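Fructose-bisphosphate aldolase (Plasmodium falciparum, PDB 4TR9) is a class I fructose-bisphosphate aldolase, an enzyme of the TIM-barrel fold that assembles from four chains. Local coordinates at residues L29-T43 and G76-T88. Numbering follows the deposited sequence.
Sequences LVQAGKGILAADEST and GKFISGAILFEET. With 38D (N'-[(E)-(2,4-dichlorophenyl)methylidene]-3,4-dihydroxybenzohydrazide), chain K.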
loop_
_atom_site.group_PDB
_atom_site.type_symbol
_atom_site.label_atom_id
_atom_site.label_comp_id
_atom_site.label_asym_id
_atom_site.label_seq_id
_atom_site.Cartn_x
_atom_site.Cartn_y
_atom_site.Cartn_z
ATOM N N LEU A 29 30.267 -11.550 -7.894
ATOM C CA LEU A 29 29.610 -11.752 -9.182
ATOM C C LEU A 29 29.693 -10.500 -10.049
ATOM O O LEU A 29 29.652 -10.580 -11.277
ATOM C CB LEU A 29 28.147 -12.154 -8.984
ATOM C CG LEU A 29 27.888 -13.594 -8.541
ATOM C CD1 LEU A 29 26.407 -13.811 -8.272
ATOM C CD2 LEU A 29 28.393 -14.569 -9.591
ATOM N N VAL A 30 29.805 -9.343 -9.405
ATOM C CA VAL A 30 29.936 -8.081 -10.123
ATOM C C VAL A 30 31.341 -7.510 -9.956
ATOM O O VAL A 30 31.530 -6.293 -9.922
ATOM C CB VAL A 30 28.892 -7.047 -9.650
ATOM C CG1 VAL A 30 27.495 -7.475 -10.074
ATOM C CG2 VAL A 30 28.964 -6.861 -8.141
ATOM N N GLN A 31 32.323 -8.403 -9.855
ATOM C CA GLN A 31 33.723 -8.010 -9.726
ATOM C C GLN A 31 34.154 -7.194 -10.941
ATOM O O GLN A 31 33.592 -7.345 -12.026
ATOM C CB GLN A 31 34.613 -9.246 -9.559
ATOM C CG GLN A 31 36.006 -8.955 -9.014
ATOM C CD GLN A 31 36.807 -10.218 -8.743
ATOM O OE1 GLN A 31 36.405 -11.319 -9.124
ATOM N NE2 GLN A 31 37.946 -10.064 -8.077
ATOM N N ALA A 32 35.150 -6.331 -10.748
ATOM C CA ALA A 32 35.587 -5.387 -11.773
ATOM C C ALA A 32 35.912 -6.057 -13.106
ATOM O O ALA A 32 36.815 -6.888 -13.194
ATOM C CB ALA A 32 36.795 -4.603 -11.276
ATOM N N GLY A 33 35.160 -5.689 -14.139
ATOM C CA GLY A 33 35.405 -6.176 -15.482
ATOM C C GLY A 33 34.755 -7.506 -15.808
ATOM O O GLY A 33 34.832 -7.976 -16.943
ATOM N N LYS A 34 34.111 -8.118 -14.821
ATOM C CA LYS A 34 33.475 -9.414 -15.023
ATOM C C LYS A 34 31.955 -9.292 -15.095
ATOM O O LYS A 34 31.376 -8.316 -14.619
ATOM C CB LYS A 34 33.874 -10.384 -13.909
ATOM C CG LYS A 34 35.360 -10.711 -13.878
ATOM C CD LYS A 34 35.686 -11.723 -12.791
ATOM C CE LYS A 34 37.167 -12.059 -12.775
ATOM N NZ LYS A 34 37.500 -13.047 -11.712
ATOM N N GLY A 35 31.319 -10.289 -15.703
ATOM C CA GLY A 35 29.875 -10.314 -15.839
ATOM C C GLY A 35 29.316 -11.713 -15.662
ATOM O O GLY A 35 30.035 -12.630 -15.267
ATOM N N ILE A 36 28.031 -11.879 -15.961
ATOM C CA ILE A 36 27.369 -13.168 -15.791
ATOM C C ILE A 36 26.923 -13.755 -17.128
ATOM O O ILE A 36 26.349 -13.057 -17.964
ATOM C CB ILE A 36 26.147 -13.048 -14.854
ATOM C CG1 ILE A 36 26.570 -12.497 -13.491
ATOM C CG2 ILE A 36 25.456 -14.395 -14.690
ATOM C CD1 ILE A 36 25.432 -12.377 -12.499
ATOM N N LEU A 37 27.196 -15.040 -17.326
ATOM C CA LEU A 37 26.757 -15.747 -18.523
ATOM C C LEU A 37 25.420 -16.442 -18.287
ATOM O O LEU A 37 25.314 -17.331 -17.442
ATOM C CB LEU A 37 27.808 -16.769 -18.963
ATOM C CG LEU A 37 27.382 -17.755 -20.056
ATOM C CD1 LEU A 37 27.067 -17.031 -21.359
ATOM C CD2 LEU A 37 28.450 -18.818 -20.271
ATOM N N ALA A 38 24.403 -16.034 -19.037
ATOM C CA ALA A 38 23.073 -16.616 -18.901
ATOM C C ALA A 38 22.898 -17.817 -19.824
ATOM O O ALA A 38 22.489 -17.672 -20.975
ATOM C CB ALA A 38 22.005 -15.570 -19.184
ATOM N N ALA A 39 23.208 -19.003 -19.310
ATOM C CA ALA A 39 23.071 -20.230 -20.085
ATOM C C ALA A 39 22.052 -21.168 -19.445
ATOM O O ALA A 39 22.267 -22.378 -19.375
ATOM C CB ALA A 39 24.417 -20.923 -20.224
ATOM N N ASP A 40 20.944 -20.600 -18.980
ATOM C CA ASP A 40 19.910 -21.377 -18.308
ATOM C C ASP A 40 18.647 -21.501 -19.153
ATOM O O ASP A 40 17.535 -21.355 -18.647
ATOM C CB ASP A 40 19.572 -20.749 -16.954
ATOM C CG ASP A 40 19.292 -19.264 -17.055
ATOM O OD1 ASP A 40 19.892 -18.603 -17.926
ATOM O OD2 ASP A 40 18.471 -18.758 -16.261
ATOM N N GLU A 41 18.824 -21.774 -20.441
ATOM C CA GLU A 41 17.695 -21.959 -21.344
ATOM C C GLU A 41 16.990 -23.281 -21.063
ATOM O O GLU A 41 17.639 -24.304 -20.845
ATOM C CB GLU A 41 18.151 -21.913 -22.806
ATOM C CG GLU A 41 18.784 -20.598 -23.235
ATOM C CD GLU A 41 20.248 -20.492 -22.846
ATOM O OE1 GLU A 41 20.831 -21.515 -22.433
ATOM O OE2 GLU A 41 20.812 -19.384 -22.956
ATOM N N SER A 42 15.661 -23.256 -21.067
ATOM C CA SER A 42 14.879 -24.468 -20.858
ATOM C C SER A 42 14.958 -25.371 -22.085
ATOM O O SER A 42 15.584 -25.018 -23.085
ATOM C CB SER A 42 13.422 -24.127 -20.543
ATOM O OG SER A 42 12.806 -23.451 -21.623
ATOM N N THR A 43 14.320 -26.535 -22.003
ATOM C CA THR A 43 14.357 -27.508 -23.088
ATOM C C THR A 43 13.730 -26.954 -24.365
ATOM O O THR A 43 14.299 -27.079 -25.449
ATOM C CB THR A 43 13.637 -28.811 -22.699
ATOM O OG1 THR A 43 14.189 -29.319 -21.479
ATOM C CG2 THR A 43 13.793 -29.855 -23.794
ATOM N N GLY A 76 37.062 -17.292 -17.359
ATOM C CA GLY A 76 36.940 -16.717 -16.031
ATOM C C GLY A 76 37.447 -15.293 -15.918
ATOM O O GLY A 76 37.176 -14.608 -14.932
ATOM N N LYS A 77 38.187 -14.846 -16.928
ATOM C CA LYS A 77 38.719 -13.489 -16.936
ATOM C C LYS A 77 37.611 -12.468 -17.171
ATOM O O LYS A 77 37.697 -11.328 -16.713
ATOM C CB LYS A 77 39.806 -13.348 -18.005
ATOM C CG LYS A 77 40.522 -12.006 -17.993
ATOM C CD LYS A 77 41.618 -11.946 -19.044
ATOM C CE LYS A 77 42.336 -10.606 -19.014
ATOM N NZ LYS A 77 43.419 -10.530 -20.033
ATOM N N PHE A 78 36.562 -12.884 -17.874
ATOM C CA PHE A 78 35.473 -11.977 -18.221
ATOM C C PHE A 78 34.142 -12.398 -17.603
ATOM O O PHE A 78 33.205 -11.605 -17.530
ATOM C CB PHE A 78 35.328 -11.882 -19.740
ATOM C CG PHE A 78 36.631 -11.695 -20.462
ATOM C CD1 PHE A 78 37.352 -10.522 -20.327
ATOM C CD2 PHE A 78 37.132 -12.693 -21.281
ATOM C CE1 PHE A 78 38.551 -10.348 -20.990
ATOM C CE2 PHE A 78 38.330 -12.526 -21.948
ATOM C CZ PHE A 78 39.040 -11.351 -21.802
ATOM N N ILE A 79 34.063 -13.649 -17.160
ATOM C CA ILE A 79 32.832 -14.171 -16.577
ATOM C C ILE A 79 33.013 -14.527 -15.105
ATOM O O ILE A 79 33.887 -15.319 -14.749
ATOM C CB ILE A 79 32.332 -15.411 -17.339
ATOM C CG1 ILE A 79 32.046 -15.055 -18.800
ATOM C CG2 ILE A 79 31.088 -15.980 -16.678
ATOM C CD1 ILE A 79 31.014 -13.961 -18.968
ATOM N N SER A 80 32.182 -13.934 -14.253
ATOM C CA SER A 80 32.248 -14.181 -12.818
ATOM C C SER A 80 31.335 -15.332 -12.418
ATOM O O SER A 80 31.639 -16.090 -11.498
ATOM C CB SER A 80 31.870 -12.921 -12.038
ATOM O OG SER A 80 30.526 -12.550 -12.295
ATOM N N GLY A 81 30.211 -15.453 -13.115
ATOM C CA GLY A 81 29.243 -16.488 -12.815
ATOM C C GLY A 81 28.448 -16.922 -14.028
ATOM O O GLY A 81 28.290 -16.164 -14.985
ATOM N N ALA A 82 27.947 -18.151 -13.988
ATOM C CA ALA A 82 27.139 -18.687 -15.076
ATOM C C ALA A 82 25.858 -19.313 -14.538
ATOM O O ALA A 82 25.898 -20.183 -13.669
ATOM C CB ALA A 82 27.935 -19.705 -15.878
ATOM N N ILE A 83 24.722 -18.860 -15.058
ATOM C CA ILE A 83 23.426 -19.367 -14.624
ATOM C C ILE A 83 23.071 -20.637 -15.384
ATOM O O ILE A 83 23.098 -20.659 -16.613
ATOM C CB ILE A 83 22.315 -18.323 -14.825
ATOM C CG1 ILE A 83 22.788 -16.943 -14.360
ATOM C CG2 ILE A 83 21.052 -18.744 -14.090
ATOM C CD1 ILE A 83 21.779 -15.842 -14.596
ATOM N N LEU A 84 22.737 -21.694 -14.650
ATOM C CA LEU A 84 22.443 -22.982 -15.265
ATOM C C LEU A 84 20.966 -23.340 -15.168
ATOM O O LEU A 84 20.244 -22.826 -14.313
ATOM C CB LEU A 84 23.271 -24.094 -14.615
ATOM C CG LEU A 84 24.744 -23.827 -14.301
ATOM C CD1 LEU A 84 25.405 -25.083 -13.749
ATOM C CD2 LEU A 84 25.477 -23.329 -15.528
ATOM N N PHE A 85 20.524 -24.224 -16.055
ATOM C CA PHE A 85 19.212 -24.841 -15.935
ATOM C C PHE A 85 19.348 -26.032 -14.994
ATOM O O PHE A 85 20.462 -26.500 -14.748
ATOM C CB PHE A 85 18.678 -25.271 -17.305
ATOM C CG PHE A 85 17.233 -25.683 -17.296
ATOM C CD1 PHE A 85 16.228 -24.732 -17.229
ATOM C CD2 PHE A 85 16.878 -27.021 -17.365
ATOM C CE1 PHE A 85 14.896 -25.107 -17.223
ATOM C CE2 PHE A 85 15.548 -27.402 -17.361
ATOM C CZ PHE A 85 14.557 -26.444 -17.290
ATOM N N GLU A 86 18.227 -26.514 -14.464
ATOM C CA GLU A 86 18.239 -27.617 -13.504
ATOM C C GLU A 86 18.963 -28.850 -14.045
ATOM O O GLU A 86 19.736 -29.487 -13.330
ATOM C CB GLU A 86 16.810 -27.992 -13.103
ATOM C CG GLU A 86 16.733 -29.147 -12.116
ATOM C CD GLU A 86 15.308 -29.529 -11.771
ATOM O OE1 GLU A 86 14.382 -28.782 -12.149
ATOM O OE2 GLU A 86 15.113 -30.581 -11.124
ATOM N N GLU A 87 18.710 -29.171 -15.309
ATOM C CA GLU A 87 19.337 -30.317 -15.960
ATOM C C GLU A 87 20.857 -30.196 -16.005
ATOM O O GLU A 87 21.575 -31.137 -15.666
ATOM C CB GLU A 87 18.790 -30.481 -17.378
ATOM C CG GLU A 87 19.617 -31.398 -18.264
ATOM C CD GLU A 87 19.210 -31.318 -19.722
ATOM O OE1 GLU A 87 18.044 -30.961 -19.997
ATOM O OE2 GLU A 87 20.057 -31.603 -20.594
ATOM N N THR A 88 21.336 -29.028 -16.422
ATOM C CA THR A 88 22.766 -28.791 -16.599
ATOM C C THR A 88 23.533 -28.895 -15.282
ATOM O O THR A 88 24.675 -29.355 -15.255
ATOM C CB THR A 88 23.023 -27.405 -17.226
ATOM O OG1 THR A 88 22.237 -27.264 -18.416
ATOM C CG2 THR A 88 24.494 -27.233 -17.573
HETATM N N12 38D K . 11.779 -18.117 -22.404
HETATM C C13 38D K . 11.658 -17.250 -23.542
HETATM C C15 38D K . 9.807 -18.735 -24.312
HETATM C C17 38D K . 7.993 -17.935 -25.656
HETATM C C20 38D K . 9.716 -16.416 -24.974
HETATM C C01 38D K . 14.997 -16.278 -20.190
HETATM C C02 38D K . 16.055 -15.645 -19.538
HETATM O O03 38D K . 16.144 -14.237 -19.483
HETATM C C04 38D K . 17.040 -16.411 -18.931
HETATM C C05 38D K . 16.972 -17.792 -18.972
HETATM C C06 38D K . 15.923 -18.422 -19.618
HETATM O O07 38D K . 18.124 -15.794 -18.264
HETATM C C08 38D K . 14.938 -17.666 -20.217
HETATM C C09 38D K . 13.800 -18.401 -20.932
HETATM O O10 38D K . 13.726 -19.623 -20.870
HETATM N N11 38D K . 12.856 -17.611 -21.674
HETATM C C14 38D K . 10.351 -17.465 -24.298
HETATM C C16 38D K . 8.622 -18.975 -24.991
HETATM CL CL1 38D K . 6.506 -18.264 -26.500
HETATM C C19 38D K . 8.529 -16.659 -25.653
HETATM CL CL2 38D K . 10.375 -14.802 -24.983
HETATM O O HOH W 1 35.714 -15.658 -12.543
HETATM O O HOH W 2 21.846 -24.464 -18.227
#
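Strands 35-39 and 81-84 run parallel, their axes 4.6 Å apart at an angle of 20°, and Leu-37 sits between two backbone bonds, its N reaching Gly-81 O at 2.8 Å and its O accepting from Ile-83 N at 2.9 Å. A beta bulge shifts the register between the Gly-35/Ile-79 and Ile-36/Gly-81 pairs. At that step Ser-80 N donates to Gly-35 O at 2.7 Å, while its hydroxyl turns to Leu-29 O. Gly-81 offers no side chain there, and Leu-29 CD2 lies against its CA. These are the first two strands of a TIM barrel, joined by a right-handed beta-alpha-beta crossover that runs through helices 43-52 and 59-70. Toward the barrel interior, Ile-36 CG2 meets Ile-83 CG1 at 3.7 Å; on the other face Leu-37 CB packs against Ile-79 CG2 and Ala-82 CB, and the Leu-37 side chain also touches Leu-312 of helix 310-320. At the C-terminal ends, Asp-40 lies alongside Ile-83, its OD2 3.4 Å from CG2. The torsion that sets CG between the backbone N and carbonyl carbon (chi1 50°) helps bring OD1 to the ligand 38D, whose O07 donates a weak bond, while OD2 pairs with Lys-152. Two residues after Asp-40, Ser-42 CA makes a CH-pi contact over one face of Phe-85, 4.0 Å from the ring centroid.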